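Local coordinates for protein putative N-acetylmuramoyl-L-alanine amidase,autolysin cwp6 (Peptoclostridium difficile, PDB 5J72) that probably hydrolyses the amide bond between N-acetylmuramic acid and L-alanine in peptidoglycan, as a zinc-dependent autolysin carrying three CWB2 cell-wall-binding modules, at residues S178-P183 / D253-V258; I248-D253 / Y300-S305; G343-E348 / K621-G626; A487-L492 / V499-D504. All blocks are in the same frame, centred on the assembly; numbering follows the deposited sequence.

Interaction 1: S178-P183 / D253-V258; sequences STYDAP and DKYHDV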
# COMPACT_ATOMS: atom_id res chain seq x y z
N SER A 178 -6.16 2.84 16.38
CA SER A 178 -5.77 1.45 16.59
C SER A 178 -5.50 1.18 18.06
O SER A 178 -5.81 0.09 18.56
CB SER A 178 -4.51 1.09 15.79
OG SER A 178 -4.65 1.54 14.44
N THR A 179 -4.92 2.16 18.77
CA THR A 179 -4.68 1.97 20.19
C THR A 179 -6.03 1.85 20.93
O THR A 179 -6.14 1.06 21.88
CB THR A 179 -3.90 3.21 20.74
OG1 THR A 179 -2.59 3.17 20.11
CG2 THR A 179 -3.74 3.15 22.25
N TYR A 180 -7.04 2.63 20.50
CA TYR A 180 -8.38 2.51 21.09
C TYR A 180 -9.16 1.29 20.53
O TYR A 180 -10.20 0.93 21.10
CB TYR A 180 -9.25 3.69 20.67
CG TYR A 180 -8.84 5.07 21.14
CD1 TYR A 180 -8.22 5.26 22.36
CD2 TYR A 180 -9.13 6.19 20.38
CE1 TYR A 180 -7.89 6.54 22.82
CE2 TYR A 180 -8.82 7.48 20.82
CZ TYR A 180 -8.21 7.64 22.04
OH TYR A 180 -7.96 8.92 22.43
N ASP A 181 -8.71 0.74 19.42
CA ASP A 181 -9.42 -0.33 18.67
C ASP A 181 -10.79 0.28 18.30
O ASP A 181 -11.85 -0.20 18.66
CB ASP A 181 -9.54 -1.64 19.50
CG ASP A 181 -10.13 -2.81 18.69
OD1 ASP A 181 -10.17 -2.71 17.41
OD2 ASP A 181 -10.55 -3.80 19.32
N ALA A 182 -10.72 1.39 17.56
CA ALA A 182 -11.90 2.15 17.17
C ALA A 182 -11.88 2.51 15.70
O ALA A 182 -10.81 2.64 15.12
CB ALA A 182 -11.88 3.47 17.94
N PRO A 183 -13.04 2.66 15.09
CA PRO A 183 -13.07 3.06 13.71
C PRO A 183 -12.98 4.62 13.62
O PRO A 183 -13.22 5.34 14.63
CB PRO A 183 -14.47 2.63 13.23
CG PRO A 183 -15.34 2.82 14.49
CD PRO A 183 -14.39 2.36 15.64
N ASP A 253 0.81 7.40 24.51
CA ASP A 253 1.69 7.12 25.65
C ASP A 253 0.90 6.92 26.99
O ASP A 253 1.45 6.35 27.94
CB ASP A 253 2.69 8.27 25.79
CG ASP A 253 3.76 7.97 26.77
OD1 ASP A 253 4.50 7.00 26.56
OD2 ASP A 253 3.84 8.68 27.76
N LYS A 254 -0.35 7.36 27.06
CA LYS A 254 -1.17 7.12 28.27
C LYS A 254 -1.62 5.69 28.29
O LYS A 254 -2.01 5.18 29.36
CB LYS A 254 -2.43 7.98 28.23
CG LYS A 254 -2.20 9.47 28.48
CD LYS A 254 -3.54 10.13 28.16
CE LYS A 254 -3.76 11.51 28.78
NZ LYS A 254 -5.26 11.76 29.01
N TYR A 255 -1.60 4.99 27.12
CA TYR A 255 -2.02 3.56 27.06
C TYR A 255 -0.86 2.60 27.15
O TYR A 255 -0.97 1.57 27.82
CB TYR A 255 -2.73 3.30 25.72
CG TYR A 255 -4.12 3.88 25.73
CD1 TYR A 255 -4.32 5.26 25.65
CD2 TYR A 255 -5.23 3.06 25.89
CE1 TYR A 255 -5.61 5.81 25.77
CE2 TYR A 255 -6.51 3.60 25.99
CZ TYR A 255 -6.70 4.96 25.95
OH TYR A 255 -8.00 5.41 26.08
N HIS A 256 0.25 2.90 26.45
CA HIS A 256 1.43 2.03 26.52
C HIS A 256 2.61 2.89 26.11
O HIS A 256 2.43 3.95 25.52
CB HIS A 256 1.31 0.78 25.63
CG HIS A 256 0.94 1.12 24.22
ND1 HIS A 256 -0.35 0.99 23.75
CD2 HIS A 256 1.69 1.58 23.19
CE1 HIS A 256 -0.37 1.39 22.49
NE2 HIS A 256 0.85 1.75 22.12
N ASP A 257 3.82 2.43 26.40
CA ASP A 257 4.95 3.30 26.10
C ASP A 257 5.19 3.59 24.64
O ASP A 257 5.15 2.67 23.81
CB ASP A 257 6.26 2.65 26.64
CG ASP A 257 6.36 2.61 28.18
OD1 ASP A 257 7.18 1.85 28.69
OD2 ASP A 257 5.58 3.34 28.85
N VAL A 258 5.45 4.83 24.34
CA VAL A 258 5.85 5.17 23.00
C VAL A 258 7.38 4.97 22.93
O VAL A 258 8.11 5.66 23.64
CB VAL A 258 5.45 6.60 22.65
CG1 VAL A 258 6.20 7.08 21.40
CG2 VAL A 258 3.94 6.65 22.41

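Interaction 2: I248-D253 / Y300-S305; sequences IAKEID and YNWLSS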
# COMPACT_ATOMS: atom_id res chain seq x y z
N ILE A 248 -1.22 13.54 19.69
CA ILE A 248 -1.69 12.15 19.50
C ILE A 248 -0.68 11.20 20.09
O ILE A 248 -1.02 10.23 20.77
CB ILE A 248 -1.85 11.93 18.00
CG1 ILE A 248 -3.12 12.71 17.51
CG2 ILE A 248 -1.94 10.41 17.71
CD1 ILE A 248 -3.29 12.70 15.98
N ALA A 249 0.61 11.49 19.87
CA ALA A 249 1.64 10.62 20.44
C ALA A 249 1.55 10.62 21.99
O ALA A 249 1.75 9.56 22.61
CB ALA A 249 3.05 11.08 19.96
N LYS A 250 1.30 11.79 22.61
CA LYS A 250 1.19 11.79 24.08
C LYS A 250 -0.05 11.02 24.54
O LYS A 250 -0.05 10.39 25.61
CB LYS A 250 1.06 13.26 24.59
CG LYS A 250 2.38 14.03 24.38
CD LYS A 250 2.15 15.55 24.76
CE LYS A 250 3.42 16.36 24.60
NZ LYS A 250 3.29 17.70 25.24
N GLU A 251 -1.11 11.06 23.71
CA GLU A 251 -2.31 10.30 24.07
C GLU A 251 -2.01 8.79 24.01
O GLU A 251 -2.37 8.04 24.91
CB GLU A 251 -3.47 10.70 23.16
CG GLU A 251 -4.70 9.81 23.41
CD GLU A 251 -5.58 10.23 24.63
OE1 GLU A 251 -5.26 11.23 25.31
OE2 GLU A 251 -6.62 9.53 24.88
N ILE A 252 -1.29 8.34 22.93
CA ILE A 252 -0.96 6.92 22.88
C ILE A 252 -0.11 6.52 24.11
O ILE A 252 -0.30 5.45 24.69
CB ILE A 252 -0.18 6.63 21.53
CG1 ILE A 252 -1.14 6.83 20.32
CG2 ILE A 252 0.39 5.19 21.56
CD1 ILE A 252 -0.39 6.92 18.91
N ASP A 253 0.81 7.40 24.51
CA ASP A 253 1.69 7.12 25.65
C ASP A 253 0.90 6.92 26.99
O ASP A 253 1.45 6.35 27.94
CB ASP A 253 2.69 8.27 25.79
CG ASP A 253 3.76 7.97 26.77
OD1 ASP A 253 4.50 7.00 26.56
OD2 ASP A 253 3.84 8.68 27.76
N TYR A 300 10.66 17.65 19.82
CA TYR A 300 12.00 17.21 20.20
C TYR A 300 12.13 17.06 21.71
O TYR A 300 12.67 16.06 22.19
CB TYR A 300 13.06 18.21 19.63
CG TYR A 300 14.47 17.79 19.99
CD1 TYR A 300 15.13 16.81 19.26
CD2 TYR A 300 15.13 18.35 21.08
CE1 TYR A 300 16.42 16.40 19.59
CE2 TYR A 300 16.42 17.94 21.44
CZ TYR A 300 17.07 16.97 20.69
OH TYR A 300 18.36 16.60 21.03
N ASN A 301 11.61 18.03 22.52
CA ASN A 301 11.79 17.89 23.98
C ASN A 301 11.06 16.69 24.52
O ASN A 301 11.57 16.00 25.39
CB ASN A 301 11.31 19.20 24.74
CG ASN A 301 12.18 20.41 24.38
OD1 ASN A 301 13.38 20.23 24.15
ND2 ASN A 301 11.66 21.64 24.22
N TRP A 302 9.86 16.41 24.02
CA TRP A 302 9.11 15.24 24.53
C TRP A 302 9.80 13.95 24.04
O TRP A 302 10.02 13.04 24.85
CB TRP A 302 7.66 15.37 24.02
CG TRP A 302 6.75 14.29 24.54
CD1 TRP A 302 6.18 14.22 25.77
CD2 TRP A 302 6.38 13.08 23.87
NE1 TRP A 302 5.50 13.06 25.92
CE2 TRP A 302 5.58 12.33 24.76
CE3 TRP A 302 6.62 12.56 22.57
CZ2 TRP A 302 5.03 11.09 24.41
CZ3 TRP A 302 6.07 11.34 22.23
CH2 TRP A 302 5.29 10.61 23.15
N LEU A 303 10.15 13.86 22.75
CA LEU A 303 10.81 12.64 22.24
C LEU A 303 12.11 12.38 22.99
O LEU A 303 12.45 11.23 23.26
CB LEU A 303 11.14 12.83 20.76
CG LEU A 303 9.93 12.88 19.80
CD1 LEU A 303 10.51 13.17 18.41
CD2 LEU A 303 9.09 11.54 19.84
N SER A 304 12.86 13.47 23.33
CA SER A 304 14.13 13.27 24.04
C SER A 304 13.90 12.58 25.34
O SER A 304 14.73 11.78 25.75
CB SER A 304 14.84 14.61 24.31
OG SER A 304 15.09 15.26 23.08
N SER A 305 12.75 12.84 26.01
CA SER A 305 12.52 12.18 27.28
C SER A 305 11.79 10.81 27.16
O SER A 305 11.54 10.17 28.19
CB SER A 305 11.71 13.10 28.20
OG SER A 305 12.17 14.43 28.04
O HOH W 1 3.85 11.59 27.88

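Interaction 3: G343-E348 / K621-G626; sequences GADRHE and KVKTMG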
# COMPACT_ATOMS: atom_id res chain seq x y z
N GLY A 343 10.70 6.84 -2.14
CA GLY A 343 10.25 6.40 -3.46
C GLY A 343 10.14 7.62 -4.35
O GLY A 343 10.02 8.72 -3.88
N ALA A 344 10.18 7.40 -5.68
CA ALA A 344 10.08 8.48 -6.67
C ALA A 344 8.73 9.17 -6.57
O ALA A 344 8.60 10.34 -6.89
CB ALA A 344 10.25 7.88 -8.07
N ASP A 345 7.69 8.42 -6.15
CA ASP A 345 6.40 9.01 -6.00
C ASP A 345 5.52 8.21 -4.96
O ASP A 345 6.07 7.30 -4.34
CB ASP A 345 5.64 9.05 -7.33
CG ASP A 345 5.39 7.70 -8.01
OD1 ASP A 345 5.26 6.68 -7.31
OD2 ASP A 345 5.32 7.66 -9.26
N ARG A 346 4.25 8.57 -4.80
CA ARG A 346 3.39 7.93 -3.76
C ARG A 346 3.27 6.41 -3.99
O ARG A 346 3.16 5.67 -3.01
CB ARG A 346 1.99 8.62 -3.72
CG ARG A 346 1.17 8.32 -4.97
CD ARG A 346 -0.13 9.11 -4.99
NE ARG A 346 0.14 10.52 -5.13
CZ ARG A 346 -0.79 11.45 -5.34
NH1 ARG A 346 -2.06 11.11 -5.43
NH2 ARG A 346 -0.44 12.72 -5.44
N HIS A 347 3.34 5.92 -5.28
CA HIS A 347 3.18 4.50 -5.53
C HIS A 347 4.42 3.76 -5.26
O HIS A 347 4.36 2.70 -4.65
CB HIS A 347 2.70 4.26 -6.96
CG HIS A 347 1.45 5.02 -7.27
ND1 HIS A 347 1.43 6.02 -8.23
CD2 HIS A 347 0.20 4.94 -6.76
CE1 HIS A 347 0.20 6.51 -8.28
NE2 HIS A 347 -0.57 5.88 -7.40
N GLU A 348 5.61 4.32 -5.69
CA GLU A 348 6.85 3.63 -5.33
C GLU A 348 7.04 3.67 -3.85
O GLU A 348 7.53 2.69 -3.28
CB GLU A 348 8.13 4.25 -6.03
CG GLU A 348 9.28 3.23 -5.86
CD GLU A 348 10.54 3.66 -6.62
OE1 GLU A 348 10.67 4.84 -6.88
OE2 GLU A 348 11.37 2.78 -6.93
N LYS A 621 14.39 12.97 -11.10
CA LYS A 621 14.96 13.22 -12.41
C LYS A 621 14.97 11.94 -13.27
O LYS A 621 14.69 12.00 -14.47
CB LYS A 621 16.38 13.74 -12.24
CG LYS A 621 16.36 15.18 -11.71
CD LYS A 621 17.77 15.61 -11.40
CE LYS A 621 17.82 16.82 -10.47
NZ LYS A 621 19.17 17.43 -10.56
N VAL A 622 15.28 10.78 -12.65
CA VAL A 622 15.24 9.53 -13.41
C VAL A 622 13.81 9.26 -13.81
O VAL A 622 13.53 8.79 -14.91
CB VAL A 622 15.84 8.37 -12.58
CG1 VAL A 622 15.57 7.01 -13.29
CG2 VAL A 622 17.32 8.59 -12.40
N LYS A 623 12.86 9.57 -12.89
CA LYS A 623 11.46 9.36 -13.23
C LYS A 623 11.09 10.30 -14.45
O LYS A 623 10.37 9.89 -15.34
CB LYS A 623 10.59 9.68 -12.02
CG LYS A 623 9.13 9.49 -12.37
CD LYS A 623 8.20 9.72 -11.17
CE LYS A 623 6.88 9.00 -11.44
NZ LYS A 623 7.04 7.51 -11.51
N THR A 624 11.63 11.52 -14.50
CA THR A 624 11.32 12.43 -15.63
C THR A 624 11.86 11.82 -16.94
O THR A 624 11.19 11.86 -17.97
CB THR A 624 11.94 13.79 -15.37
OG1 THR A 624 11.28 14.31 -14.22
CG2 THR A 624 11.75 14.76 -16.56
N MET A 625 13.04 11.24 -16.89
CA MET A 625 13.60 10.58 -18.07
C MET A 625 12.66 9.51 -18.54
O MET A 625 12.36 9.44 -19.74
CB MET A 625 14.96 9.99 -17.73
CG MET A 625 15.53 9.14 -18.90
SD MET A 625 15.92 10.13 -20.40
CE MET A 625 17.42 11.08 -19.83
N GLY A 626 12.13 8.63 -17.60
CA GLY A 626 11.23 7.58 -18.06
C GLY A 626 9.92 8.16 -18.61
O GLY A 626 9.37 7.65 -19.59

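Interaction 4: A487-L492 / V499-D504; sequences ATTEYL and VVMTRD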
# COMPACT_ATOMS: atom_id res chain seq x y z
N ALA A 487 9.23 4.07 -14.66
CA ALA A 487 8.56 5.39 -14.84
C ALA A 487 7.92 5.47 -16.24
O ALA A 487 6.83 6.04 -16.39
CB ALA A 487 9.57 6.49 -14.63
N THR A 488 8.58 4.93 -17.28
CA THR A 488 7.97 4.89 -18.60
C THR A 488 6.70 4.07 -18.58
O THR A 488 5.68 4.42 -19.19
CB THR A 488 8.96 4.21 -19.61
OG1 THR A 488 10.16 4.97 -19.62
CG2 THR A 488 8.34 4.09 -21.06
N THR A 489 6.77 2.89 -17.91
CA THR A 489 5.59 2.04 -17.85
C THR A 489 4.43 2.77 -17.15
O THR A 489 3.27 2.72 -17.59
CB THR A 489 5.96 0.71 -17.06
OG1 THR A 489 6.95 0.04 -17.86
CG2 THR A 489 4.79 -0.24 -16.93
N GLU A 490 4.77 3.42 -16.07
CA GLU A 490 3.75 4.12 -15.26
C GLU A 490 3.05 5.22 -16.15
O GLU A 490 1.84 5.34 -16.14
CB GLU A 490 4.45 4.83 -14.10
CG GLU A 490 3.40 5.27 -13.11
CD GLU A 490 2.99 4.07 -12.20
OE1 GLU A 490 3.11 2.90 -12.62
OE2 GLU A 490 2.56 4.32 -11.08
N TYR A 491 3.85 5.97 -16.94
CA TYR A 491 3.24 7.00 -17.80
C TYR A 491 2.36 6.36 -18.82
O TYR A 491 1.21 6.77 -18.99
CB TYR A 491 4.32 7.83 -18.48
CG TYR A 491 3.65 8.83 -19.43
CD1 TYR A 491 3.14 10.03 -18.95
CD2 TYR A 491 3.46 8.52 -20.77
CE1 TYR A 491 2.43 10.89 -19.78
CE2 TYR A 491 2.77 9.38 -21.62
CZ TYR A 491 2.25 10.56 -21.12
OH TYR A 491 1.55 11.40 -21.96
N LEU A 492 2.85 5.31 -19.50
CA LEU A 492 2.01 4.68 -20.53
C LEU A 492 0.70 4.13 -19.97
O LEU A 492 -0.37 4.26 -20.60
CB LEU A 492 2.79 3.54 -21.22
CG LEU A 492 3.97 4.10 -22.07
CD1 LEU A 492 4.89 2.97 -22.57
CD2 LEU A 492 3.35 4.82 -23.33
N VAL A 499 1.08 -2.23 -21.11
CA VAL A 499 2.52 -2.36 -21.09
C VAL A 499 2.92 -3.64 -20.53
O VAL A 499 2.42 -4.02 -19.47
CB VAL A 499 3.18 -1.24 -20.27
CG1 VAL A 499 4.72 -1.34 -20.35
CG2 VAL A 499 2.73 0.11 -20.78
N VAL A 500 3.81 -4.36 -21.21
CA VAL A 500 4.37 -5.58 -20.63
C VAL A 500 5.86 -5.27 -20.40
O VAL A 500 6.54 -4.87 -21.35
CB VAL A 500 4.27 -6.83 -21.57
CG1 VAL A 500 4.99 -8.00 -20.94
CG2 VAL A 500 2.79 -7.21 -21.85
N MET A 501 6.39 -5.46 -19.19
CA MET A 501 7.81 -5.20 -19.00
C MET A 501 8.57 -6.52 -19.14
O MET A 501 8.10 -7.53 -18.64
CB MET A 501 8.07 -4.66 -17.57
CG MET A 501 7.38 -3.28 -17.29
SD MET A 501 7.93 -2.55 -15.77
CE MET A 501 9.66 -2.12 -16.22
N THR A 502 9.72 -6.54 -19.78
CA THR A 502 10.44 -7.82 -19.87
C THR A 502 10.86 -8.27 -18.45
O THR A 502 10.86 -9.46 -18.17
CB THR A 502 11.68 -7.70 -20.80
OG1 THR A 502 12.48 -6.62 -20.33
CG2 THR A 502 11.31 -7.45 -22.26
N ARG A 503 11.20 -7.33 -17.58
CA ARG A 503 11.49 -7.61 -16.19
C ARG A 503 11.05 -6.39 -15.38
O ARG A 503 11.13 -5.24 -15.88
CB ARG A 503 12.99 -7.89 -15.95
CG ARG A 503 13.91 -6.67 -16.20
CD ARG A 503 15.40 -6.98 -15.84
NE ARG A 503 16.29 -5.83 -16.15
CZ ARG A 503 16.77 -5.03 -15.22
NH1 ARG A 503 16.46 -5.18 -13.94
NH2 ARG A 503 17.60 -4.04 -15.58
N ASP A 504 10.58 -6.60 -14.15
CA ASP A 504 10.17 -5.45 -13.35
C ASP A 504 10.96 -5.46 -12.07
O ASP A 504 10.67 -4.71 -11.14
CB ASP A 504 8.67 -5.47 -13.04
CG ASP A 504 8.18 -6.84 -12.62
OD1 ASP A 504 8.81 -7.45 -11.72
OD2 ASP A 504 7.18 -7.30 -13.18

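Interaction 1: S178-P183 / D253-V258
Tyr180 turns the edge of its ring toward the face of Tyr255 in an offset edge-to-face pair, with centroids 5.6 Å apart and planes at 70°. Tyr180 CE1 comes to the phenolic end of Tyr255, 3.5 Å from OH and 3.7 Å from CZ, so the overlap is displaced from the ring centre. Next to this pair, Thr179 brings its methyl to the other end of the same ring: CG2 is 3.6 Å from Tyr255 CG and as close to CB, while OG1 faces the edge of the His256 imidazole near its plane, 3.7 Å from CE1. A chi1 of -67° sets the methyl anti to the backbone N and turns the hydroxyl back along its own helix, where it is bonded to Pro175 O. The helix that presents these residues closes in a Schellman motif, with Asp181 at positive phi as the C-prime residue, and it belongs to the first CWB2 module. The opposing loop belongs to the second, following helix 241-253, so the contact joins two successive cell-wall-binding modules at the protein surface. The loop is itself braced, since Val258 N donates to the anti lone pair of Asp253 OD1 over 3.2 Å at 162°. Two polar groups are held from outside: Tyr180 OH pairs with Glu251 OE2, and the imidazole NE2 of His256 with Gln284 O. Lys158 on strand 158-163 packs against both tyrosines.

Interaction 2: I248-D253 / Y300-S305
The indole of Trp302 has Lys250 over one face and Asp253 CB at its edge, in the ring plane, where a water molecule also lies. Over the face the interaction is CH-pi: Lys250 CG sits 3.8 Å from the centroid of the five-membered ring, 22° off the normal, and CE reaches the same ring farther on, 3.7 Å from Trp302 CD1. The extended lysine chain runs alongside the indole, counter to it, and it is CG and CE that make the contact. This is helix-to-helix packing within one CWB2 module, an alpha/beta unit built on a four-stranded parallel sheet of order 2-1-3-4. The segments of helices 241-253 and 297-306 run in similar directions, 27° apart, but their axes stay 11.9 Å from each other, a separation that the large indole bridges. With CG anti to the backbone N, Trp302 is extended across this interval, and its six-membered ring meets the backbone and methyl of Ala249; CB of that alanine lies 3.8 Å from Trp302 CZ3. Pro286 also packs against Ala249, while Val258 touches the indole. Asp253 CB lies 3.9 Å from Trp302 CZ2, and the aspartate carboxylate is turned nearly perpendicular to the indole, the planes being 86° apart. One water completes the link between the two side chains, accepting from Trp302 NE1 at 3.0 Å and donating to Asp253 OD2 at 2.9 Å.

Interaction 3: G343-E348 / K621-G626
The turn that leads into helix 346-357 meets the flank of helix 619-637, the nearest CA atoms, of Ala344 and Lys623, being 6.8 Å apart. Across this gap a single lysine does the reaching. In the conformer described, one of two deposited, the chain of Lys623 runs out straight from the helix, then bends at the last torsion (chi4 65°) to bring NZ to Asp345 OD2 at 2.8 Å. This is a salt bridge whose hydrogen bond is weak, and it need not hold in the other conformer; the two side chains cross at about a right angle. On the way Lys623 CD passes Ala344 CB at 4.1 Å. Asp345 splits its work between two oxygens. OD2 faces the lysine, whereas Asp345 is also the N-cap residue of its own helix, its OD1 accepting from Glu348 N over 2.9 Å at 168° and weakly from His347 N. A chi1 of 60° turns the carboxylate back toward those amides. The helix start and the ammonium group would both be expected to favour the ionised carboxylate. Glu348 OE1 in turn receives Ala344 N at 2.9 Å, tying the turn to the first helical turn. The contact is a surface bridge between the third CWB2 module and the amidase domain: Tyr402 OH bonds the lysine NZ, Ala487 of helix 477-494 packs beside the lysine, and helix 554-569 touches Thr624 and Met625.

Interaction 4: A487-L492 / V499-D504
Helix 487-492 and strand 499-501 run almost antiparallel, at 164° with axes 9.1 Å apart, and the nearest CA pair is Thr489 with Val499 at 6.3 Å. Thr489 points toward the strand, and its two branches divide the partners. Its methyl CG2 packs on Val499 CG1 at 3.6 Å. Its OG1 lies against the side chain of Met501, 3.4 Å from CG and only slightly farther from SD, yet it finds its polar partner in Ala485 O of its own helix. A chi1 of -64° puts the hydroxyl beside the backbone N, from which it can turn back to that carbonyl. Val499 also forks: while CG1 meets the threonine, CG2 presses on Leu492 CB at 3.5 Å, tighter than ordinary carbon contact, the two side chains crossing at about a right angle. Met501 starts off to the side of the helix, but chi1 of -63° and an extended chi2 carry CG and SD to the threonine hydroxyl; chi3 then turns only the terminal CE. All four residues are buried. The pairing is the helix and second strand of a beta-alpha-beta connection between parallel strands 453-458 and 498-501, the latter at one edge of the amidase sheet. Ile456 of strand 453-458 touches both Thr489 and Val499. On the helix's other flanks, helix 619-637 touches Ala487, Thr488 and Tyr491, and Glu490 bonds Ser400 and Ala401.

Overall arrangement
The four contacts form two pairs. Interactions 1 and 2, with centres 13 Å apart, share Asp253 and meet directly where Tyr180 OH bonds Glu251 OE2 at 2.9 Å; together they tie the first CWB2 module to the second and pack the second internally. Interactions 3 and 4, 12 Å apart, join through Thr488 OG1 and Gly626 O at 2.8 Å, and interaction 4 is nested in the chain loop closed by interaction 3. The pairs do not touch: interaction 1 lies about 41 Å from interaction 4, centre to centre. Interaction 4 concerns helix 477-494, whose first residue, Glu477, binds zinc together with His460 and His530, though interaction 4 itself lies away from that site.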